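Local coordinates for protein beta-Ala-His dipeptidase (Homo sapiens, PDB 3DLJ) that hydrolyses Xaa-His dipeptides, above all carnosine and anserine, as a secreted zinc metallopeptidase that binds two zinc ions per subunit, at residues A[225-230]-A[351-356]; A[219-224]-A[427-432]. One frame throughout, in Å; residues are numbered along the deposited sequence.

Contact 1: A[225-230]-A[351-356]; sequences SYFMVE and FSIRLV
Phe227 and Phe351 face each other as a hydrogen-bonded pair of antiparallel strands 216-232 and 346-355, neighbours in the sheet of the smaller, dimerisation-type domain of this M20 peptidase. Two backbone bonds close the pair: Phe227 N to Phe351 O at 2.7 Å, nearly straight at 168°, and a longer one from Phe351 N to Phe227 O. From Phe351 CB, CG lies between the backbone N and the carbonyl carbon (chi1 72°), which swings the ring across the strand gap toward Phe227. CD2 lies under Phe227 CB more distantly, at 4.1 Å; at the ring edge, CE2 meets Val229 CG2 at 3.5 Å, the methyl lying near the ring plane; CE1 meets Phe227 CD1 at 3.7 Å. At the end, CZ rests against Phe227 CB at 3.5 Å, and this CB sits over the ring face as a CH-pi contact. The two phenyl planes are almost parallel, 13° apart, but slid so far that they barely overlap. Val368 of helix 361-377 touches both phenylalanine side chains, so this face of the sheet is packed under that helix. Replacing Phe351 by an alanine would probably leave Phe227 CB and Val229 CG2 without their aromatic partner and open a gap beneath the helix. On the other face, Tyr226 and Ser352 form the non-hydrogen-bonded pair: Tyr226 CD1 meets Ser352 CB, while Ser352 OG bonds to His328, whose ring also meets that of Tyr226. Farther along, Ile353 O is gripped twice by one residue, by Ser225 N at 2.9 Å and by Ser225 OG at 3.1 Å, the hydroxyl lying in the carbonyl plane on a lone pair.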
ATOM      1  N   SER A 225       0.713   9.777  -9.990  1.00 35.04           N
ATOM      2  CA  SER A 225       1.740  10.124 -10.943  1.00 35.23           C
ATOM      3  C   SER A 225       2.963  10.642 -10.173  1.00 35.23           C
ATOM      4  O   SER A 225       2.887  11.633  -9.448  1.00 36.52           O
ATOM      5  CB  SER A 225       1.201  11.117 -11.976  1.00 35.09           C
ATOM      6  OG  SER A 225       0.616  12.228 -11.327  1.00 36.08           O
ATOM      7  N   TYR A 226       4.073   9.926 -10.293  1.00 33.92           N
ATOM      8  CA  TYR A 226       5.286  10.262  -9.599  1.00 32.27           C
ATOM      9  C   TYR A 226       6.248  10.995 -10.547  1.00 32.35           C
ATOM     10  O   TYR A 226       6.575  10.491 -11.621  1.00 31.62           O
ATOM     11  CB  TYR A 226       5.924   8.982  -9.027  1.00 31.07           C
ATOM     12  CG  TYR A 226       6.760   9.262  -7.784  1.00 30.94           C
ATOM     13  CD1 TYR A 226       6.224   9.105  -6.502  1.00 29.72           C
ATOM     14  CD2 TYR A 226       8.081   9.732  -7.905  1.00 31.41           C
ATOM     15  CE1 TYR A 226       6.987   9.376  -5.365  1.00 28.70           C
ATOM     16  CE2 TYR A 226       8.847  10.006  -6.790  1.00 31.87           C
ATOM     17  CZ  TYR A 226       8.299   9.831  -5.529  1.00 31.18           C
ATOM     18  OH  TYR A 226       9.104  10.095  -4.463  1.00 31.76           O
ATOM     19  N   PHE A 227       6.672  12.193 -10.145  1.00 32.14           N
ATOM     20  CA  PHE A 227       7.564  13.020 -10.948  1.00 32.47           C
ATOM     21  C   PHE A 227       8.942  13.155 -10.308  1.00 32.79           C
ATOM     22  O   PHE A 227       9.079  13.222  -9.092  1.00 33.65           O
ATOM     23  CB  PHE A 227       6.952  14.408 -11.213  1.00 31.86           C
ATOM     24  CG  PHE A 227       5.740  14.374 -12.113  1.00 30.80           C
ATOM     25  CD1 PHE A 227       4.468  14.162 -11.586  1.00 30.19           C
ATOM     26  CD2 PHE A 227       5.874  14.543 -13.482  1.00 29.44           C
ATOM     27  CE1 PHE A 227       3.359  14.106 -12.410  1.00 29.18           C
ATOM     28  CE2 PHE A 227       4.754  14.495 -14.317  1.00 30.85           C
ATOM     29  CZ  PHE A 227       3.497  14.270 -13.773  1.00 30.11           C
ATOM     30  N   MET A 228       9.958  13.133 -11.149  1.00 33.60           N
ATOM     31  CA  MET A 228      11.305  13.448 -10.766  1.00 34.90           C
ATOM     32  C   MET A 228      11.702  14.652 -11.581  1.00 34.95           C
ATOM     33  O   MET A 228      11.502  14.668 -12.788  1.00 35.38           O
ATOM     34  CB  MET A 228      12.211  12.264 -11.080  1.00 34.37           C
ATOM     35  CG  MET A 228      11.844  11.019 -10.243  1.00 33.88           C
ATOM     36  SD  MET A 228      13.184   9.820 -10.353  1.00 38.63           S
ATOM     37  CE  MET A 228      12.521   8.573  -9.282  1.00 34.05           C
ATOM     38  N   VAL A 229      12.253  15.671 -10.925  1.00 35.45           N
ATOM     39  CA  VAL A 229      12.690  16.879 -11.608  1.00 35.34           C
ATOM     40  C   VAL A 229      14.172  17.084 -11.350  1.00 35.88           C
ATOM     41  O   VAL A 229      14.560  17.530 -10.271  1.00 35.96           O
ATOM     42  CB  VAL A 229      11.914  18.140 -11.123  1.00 35.92           C
ATOM     43  CG1 VAL A 229      12.323  19.416 -11.919  1.00 34.99           C
ATOM     44  CG2 VAL A 229      10.415  17.926 -11.184  1.00 35.33           C
ATOM     45  N   GLU A 230      14.992  16.771 -12.353  1.00 36.49           N
ATOM     46  CA  GLU A 230      16.428  16.952 -12.271  1.00 37.56           C
ATOM     47  C   GLU A 230      16.862  18.338 -12.758  1.00 37.29           C
ATOM     48  O   GLU A 230      16.496  18.773 -13.848  1.00 37.24           O
ATOM     49  CB  GLU A 230      17.148  15.838 -13.033  1.00 37.28           C
ATOM     50  CG  GLU A 230      18.670  15.799 -12.813  1.00 39.95           C
ATOM     51  CD  GLU A 230      19.396  14.871 -13.810  1.00 39.73           C
ATOM     52  OE1 GLU A 230      19.407  15.155 -15.016  1.00 41.15           O
ATOM     53  OE2 GLU A 230      19.965  13.853 -13.378  1.00 44.52           O
ATOM     54  N   PHE A 351       8.045  14.452  -6.324  1.00 30.10           N
ATOM     55  CA  PHE A 351       6.696  14.780  -5.929  1.00 29.51           C
ATOM     56  C   PHE A 351       5.717  13.937  -6.740  1.00 29.60           C
ATOM     57  O   PHE A 351       6.075  13.383  -7.769  1.00 29.32           O
ATOM     58  CB  PHE A 351       6.408  16.295  -6.098  1.00 28.73           C
ATOM     59  CG  PHE A 351       6.276  16.754  -7.549  1.00 27.69           C
ATOM     60  CD1 PHE A 351       5.031  16.773  -8.176  1.00 25.46           C
ATOM     61  CD2 PHE A 351       7.390  17.157  -8.269  1.00 27.20           C
ATOM     62  CE1 PHE A 351       4.887  17.208  -9.487  1.00 26.30           C
ATOM     63  CE2 PHE A 351       7.261  17.593  -9.598  1.00 28.62           C
ATOM     64  CZ  PHE A 351       6.006  17.625 -10.202  1.00 28.69           C
ATOM     65  N   SER A 352       4.490  13.836  -6.260  1.00 29.95           N
ATOM     66  CA  SER A 352       3.494  13.047  -6.960  1.00 30.54           C
ATOM     67  C   SER A 352       2.127  13.686  -6.827  1.00 30.14           C
ATOM     68  O   SER A 352       1.867  14.448  -5.909  1.00 30.22           O
ATOM     69  CB  SER A 352       3.479  11.581  -6.460  1.00 30.55           C
ATOM     70  OG  SER A 352       3.248  11.502  -5.062  1.00 30.97           O
ATOM     71  N   ILE A 353       1.267  13.356  -7.772  1.00 30.27           N
ATOM     72  CA  ILE A 353      -0.101  13.799  -7.784  1.00 30.46           C
ATOM     73  C   ILE A 353      -0.996  12.558  -7.780  1.00 30.88           C
ATOM     74  O   ILE A 353      -0.940  11.718  -8.692  1.00 31.96           O
ATOM     75  CB  ILE A 353      -0.389  14.696  -9.033  1.00 30.35           C
ATOM     76  CG1 ILE A 353       0.575  15.897  -9.069  1.00 30.24           C
ATOM     77  CG2 ILE A 353      -1.831  15.161  -9.044  1.00 27.83           C
ATOM     78  CD1 ILE A 353       0.516  16.735 -10.351  1.00 31.17           C
ATOM     79  N   ARG A 354      -1.829  12.459  -6.758  1.00 30.75           N
ATOM     80  CA  ARG A 354      -2.837  11.430  -6.686  1.00 29.92           C
ATOM     81  C   ARG A 354      -3.953  11.750  -7.643  1.00 29.91           C
ATOM     82  O   ARG A 354      -4.409  12.894  -7.732  1.00 30.64           O
ATOM     83  CB  ARG A 354      -3.330  11.294  -5.252  1.00 30.09           C
ATOM     84  CG  ARG A 354      -2.214  10.927  -4.281  1.00 30.07           C
ATOM     85  CD  ARG A 354      -1.856   9.430  -4.332  1.00 32.56           C
ATOM     86  NE  ARG A 354      -0.723   9.099  -3.452  1.00 34.69           N
ATOM     87  CZ  ARG A 354      -0.162   7.888  -3.343  1.00 35.86           C
ATOM     88  NH1 ARG A 354       0.860   7.706  -2.513  1.00 34.65           N
ATOM     89  NH2 ARG A 354      -0.623   6.860  -4.057  1.00 34.86           N
ATOM     90  N   LEU A 355      -4.375  10.746  -8.401  1.00 29.59           N
ATOM     91  CA  LEU A 355      -5.321  10.981  -9.470  1.00 29.11           C
ATOM     92  C   LEU A 355      -6.689  10.421  -9.127  1.00 29.05           C
ATOM     93  O   LEU A 355      -6.797   9.421  -8.431  1.00 28.84           O
ATOM     94  CB  LEU A 355      -4.808  10.408 -10.780  1.00 29.31           C
ATOM     95  CG  LEU A 355      -3.355  10.710 -11.166  1.00 29.66           C
ATOM     96  CD1 LEU A 355      -3.042  10.061 -12.526  1.00 30.40           C
ATOM     97  CD2 LEU A 355      -3.119  12.186 -11.258  1.00 30.42           C
ATOM     98  N   VAL A 356      -7.725  11.098  -9.615  1.00 28.73           N
ATOM     99  CA  VAL A 356      -9.105  10.720  -9.368  1.00 28.77           C
ATOM    100  C   VAL A 356      -9.877  10.758 -10.709  1.00 29.05           C
ATOM    101  O   VAL A 356      -9.416  11.364 -11.675  1.00 29.16           O
ATOM    102  CB  VAL A 356      -9.780  11.665  -8.318  1.00 28.65           C
ATOM    103  CG1 VAL A 356      -9.021  11.629  -7.002  1.00 27.59           C
ATOM    104  CG2 VAL A 356      -9.883  13.105  -8.851  1.00 26.44           C
TER

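Contact 2: A[219-224]-A[427-432]; sequences YGTRGN and STIPIA
Thr428 holds OG1 beside its own backbone N (chi1 -54°), which brings the hydroxyl to Arg222 O, and Thr221 sets CG2 anti to its carbonyl carbon, pointing the methyl at Ile429. The hydroxyl of Thr428 donates to Arg222 O at 3.0 Å and also has a weak hydrogen bond with Arg354 NH2; it comes in from above the plane of the Arg222 carbonyl, tilted 55°, so it misses the lone-pair directions. CB and CG2 of the same threonine also lie close to that oxygen, and its CA-H adds a further contact, so several atoms of Thr428 gather on Arg222 O. The second bond runs the other way across the gap: Arg222 N donates to Ser427 O at 3.1 Å, bent to 139° at the hydrogen. Thr221 CB comes up to the same Ser427 oxygen at 3.4 Å. Beyond it, Thr221 CG2 touches Ile429 CD1 at 3.6 Å, the two side chains crossing at about a right angle. The Arg222 guanidinium is held from outside the two segments, NE by Gly426 O and NH1 by Tyr322 O. Ser427 OG likewise turns to Asp425. Ile429 occupies the N-cap position of helix 430-438, and its carbonyl oxygen accepts from Ala432 N in the first turn; its side chain is about 6 Å from those of Asp206, a zinc ligand, and Glu177, the probable proton acceptor. The contact thus fastens the break in strand 216-232 to the connection between strand 421-425, its parallel neighbour, and helix 430-438, with Leu393 of strand 384-397 packed against Thr428 and Pro430.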
ATOM      1  N   TYR A 219     -13.668   0.124  -1.596  1.00 35.01           N
ATOM      2  CA  TYR A 219     -14.146  -0.180  -2.946  1.00 34.48           C
ATOM      3  C   TYR A 219     -13.612   0.761  -4.027  1.00 34.03           C
ATOM      4  O   TYR A 219     -13.978   0.623  -5.203  1.00 34.04           O
ATOM      5  CB  TYR A 219     -15.679  -0.180  -2.993  1.00 34.30           C
ATOM      6  CG  TYR A 219     -16.313   1.188  -2.829  1.00 35.00           C
ATOM      7  CD1 TYR A 219     -16.604   1.995  -3.949  1.00 34.90           C
ATOM      8  CD2 TYR A 219     -16.650   1.671  -1.562  1.00 33.69           C
ATOM      9  CE1 TYR A 219     -17.189   3.246  -3.795  1.00 34.45           C
ATOM     10  CE2 TYR A 219     -17.241   2.910  -1.403  1.00 33.87           C
ATOM     11  CZ  TYR A 219     -17.510   3.690  -2.519  1.00 34.80           C
ATOM     12  OH  TYR A 219     -18.092   4.919  -2.350  1.00 35.25           O
ATOM     13  N   GLY A 220     -12.777   1.714  -3.628  1.00 33.03           N
ATOM     14  CA  GLY A 220     -12.140   2.601  -4.584  1.00 32.58           C
ATOM     15  C   GLY A 220     -10.829   3.141  -4.094  1.00 32.14           C
ATOM     16  O   GLY A 220     -10.653   3.341  -2.900  1.00 31.83           O
ATOM     17  N   THR A 221      -9.906   3.375  -5.026  1.00 32.19           N
ATOM     18  CA  THR A 221      -8.569   3.883  -4.713  1.00 33.01           C
ATOM     19  C   THR A 221      -8.182   5.046  -5.644  1.00 32.51           C
ATOM     20  O   THR A 221      -8.705   5.172  -6.727  1.00 31.98           O
ATOM     21  CB  THR A 221      -7.472   2.763  -4.827  1.00 33.24           C
ATOM     22  OG1 THR A 221      -7.457   2.243  -6.162  1.00 35.67           O
ATOM     23  CG2 THR A 221      -7.721   1.617  -3.852  1.00 34.03           C
ATOM     24  N   ARG A 222      -7.236   5.884  -5.240  1.00 33.08           N
ATOM     25  CA  ARG A 222      -6.766   6.912  -6.159  1.00 33.18           C
ATOM     26  C   ARG A 222      -5.696   6.352  -7.097  1.00 33.77           C
ATOM     27  O   ARG A 222      -5.074   5.355  -6.791  1.00 33.84           O
ATOM     28  CB  ARG A 222      -6.248   8.132  -5.403  1.00 33.31           C
ATOM     29  CG  ARG A 222      -7.326   8.921  -4.691  1.00 31.49           C
ATOM     30  CD  ARG A 222      -6.860  10.348  -4.432  1.00 30.06           C
ATOM     31  NE  ARG A 222      -5.997  10.375  -3.261  1.00 28.33           N
ATOM     32  CZ  ARG A 222      -5.737  11.437  -2.512  1.00 27.96           C
ATOM     33  NH1 ARG A 222      -6.269  12.652  -2.773  1.00 25.78           N
ATOM     34  NH2 ARG A 222      -4.949  11.261  -1.478  1.00 28.54           N
ATOM     35  N   GLY A 223      -5.521   6.989  -8.256  1.00 34.24           N
ATOM     36  CA  GLY A 223      -4.349   6.772  -9.089  1.00 34.62           C
ATOM     37  C   GLY A 223      -3.152   7.542  -8.549  1.00 35.41           C
ATOM     38  O   GLY A 223      -3.216   8.145  -7.463  1.00 35.14           O
ATOM     39  N   ASN A 224      -2.048   7.505  -9.297  1.00 35.60           N
ATOM     40  CA  ASN A 224      -0.867   8.274  -8.932  1.00 35.73           C
ATOM     41  C   ASN A 224       0.011   8.660 -10.120  1.00 35.54           C
ATOM     42  O   ASN A 224       0.039   7.973 -11.132  1.00 35.71           O
ATOM     43  CB  ASN A 224      -0.021   7.574  -7.842  1.00 36.14           C
ATOM     44  CG  ASN A 224       0.803   8.583  -7.011  1.00 36.65           C
ATOM     45  OD1 ASN A 224       0.663   9.793  -7.179  1.00 38.20           O
ATOM     46  ND2 ASN A 224       1.641   8.090  -6.125  1.00 37.66           N
ATOM     47  N   SER A 427      -4.808   6.199  -1.082  1.00 34.66           N
ATOM     48  CA  SER A 427      -3.641   5.543  -1.605  1.00 35.38           C
ATOM     49  C   SER A 427      -4.012   4.782  -2.858  1.00 36.49           C
ATOM     50  O   SER A 427      -5.166   4.791  -3.283  1.00 36.94           O
ATOM     51  CB  SER A 427      -3.018   4.628  -0.543  1.00 35.73           C
ATOM     52  OG  SER A 427      -3.876   3.546  -0.217  1.00 37.58           O
ATOM     53  N   THR A 428      -3.021   4.117  -3.438  1.00 38.09           N
ATOM     54  CA  THR A 428      -3.140   3.459  -4.729  1.00 39.44           C
ATOM     55  C   THR A 428      -2.826   1.997  -4.468  1.00 41.05           C
ATOM     56  O   THR A 428      -1.861   1.655  -3.739  1.00 42.12           O
ATOM     57  CB  THR A 428      -2.111   4.052  -5.714  1.00 39.22           C
ATOM     58  OG1 THR A 428      -2.279   5.469  -5.754  1.00 39.85           O
ATOM     59  CG2 THR A 428      -2.264   3.510  -7.126  1.00 38.26           C
ATOM     60  N   ILE A 429      -3.651   1.120  -5.009  1.00 41.55           N
ATOM     61  CA  ILE A 429      -3.370  -0.304  -4.884  1.00 41.73           C
ATOM     62  C   ILE A 429      -3.245  -0.867  -6.290  1.00 41.87           C
ATOM     63  O   ILE A 429      -4.214  -1.371  -6.859  1.00 42.54           O
ATOM     64  CB  ILE A 429      -4.388  -0.993  -3.982  1.00 41.85           C
ATOM     65  CG1 ILE A 429      -4.236  -0.406  -2.577  1.00 41.89           C
ATOM     66  CG2 ILE A 429      -4.141  -2.515  -3.935  1.00 42.34           C
ATOM     67  CD1 ILE A 429      -5.495  -0.341  -1.754  1.00 43.15           C
ATOM     68  N   PRO A 430      -2.043  -0.715  -6.885  1.00 41.82           N
ATOM     69  CA  PRO A 430      -1.805  -0.996  -8.286  1.00 41.41           C
ATOM     70  C   PRO A 430      -2.234  -2.401  -8.620  1.00 41.50           C
ATOM     71  O   PRO A 430      -2.710  -2.652  -9.726  1.00 41.34           O
ATOM     72  CB  PRO A 430      -0.281  -0.910  -8.404  1.00 42.08           C
ATOM     73  CG  PRO A 430       0.150  -0.058  -7.299  1.00 41.61           C
ATOM     74  CD  PRO A 430      -0.819  -0.259  -6.194  1.00 42.06           C
ATOM     75  N   ILE A 431      -2.045  -3.311  -7.656  1.00 41.20           N
ATOM     76  CA  ILE A 431      -2.369  -4.734  -7.819  1.00 40.66           C
ATOM     77  C   ILE A 431      -3.853  -4.943  -8.073  1.00 39.82           C
ATOM     78  O   ILE A 431      -4.234  -5.816  -8.845  1.00 39.04           O
ATOM     79  CB  ILE A 431      -1.854  -5.557  -6.601  1.00 41.23           C
ATOM     80  CG1 ILE A 431      -0.319  -5.705  -6.663  1.00 42.22           C
ATOM     81  CG2 ILE A 431      -2.560  -6.898  -6.482  1.00 39.58           C
ATOM     82  CD1 ILE A 431       0.193  -6.616  -7.770  1.00 43.27           C
ATOM     83  N   ALA A 432      -4.679  -4.112  -7.449  1.00 39.73           N
ATOM     84  CA  ALA A 432      -6.128  -4.158  -7.643  1.00 40.48           C
ATOM     85  C   ALA A 432      -6.486  -3.912  -9.109  1.00 41.86           C
ATOM     86  O   ALA A 432      -7.253  -4.674  -9.707  1.00 42.62           O
ATOM     87  CB  ALA A 432      -6.812  -3.154  -6.731  1.00 39.55           C
TER

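Both contacts draw on strand 216-232, at successive points along it. Contact 1 is buried and lies within a sheet: regular antiparallel pairing with strand 346-355, backed by aromatic and aliphatic packing against a helix. Contact 2 is only partly buried, nearer the centre of the chain and the zinc ions, and joins the strand's irregular part to a loop and helix start through two hydrogen bonds and a small methyl contact. Their centres are about 15 Å apart, yet they meet: Leu355 O probably accepts from Gly223 N, continuing the strand pairing of contact 1 into the 219-224 segment, and Arg354 NH2 lies 2.7 Å from Thr428 OG1, a weak hydrogen bond that ties contact 1 to contact 2.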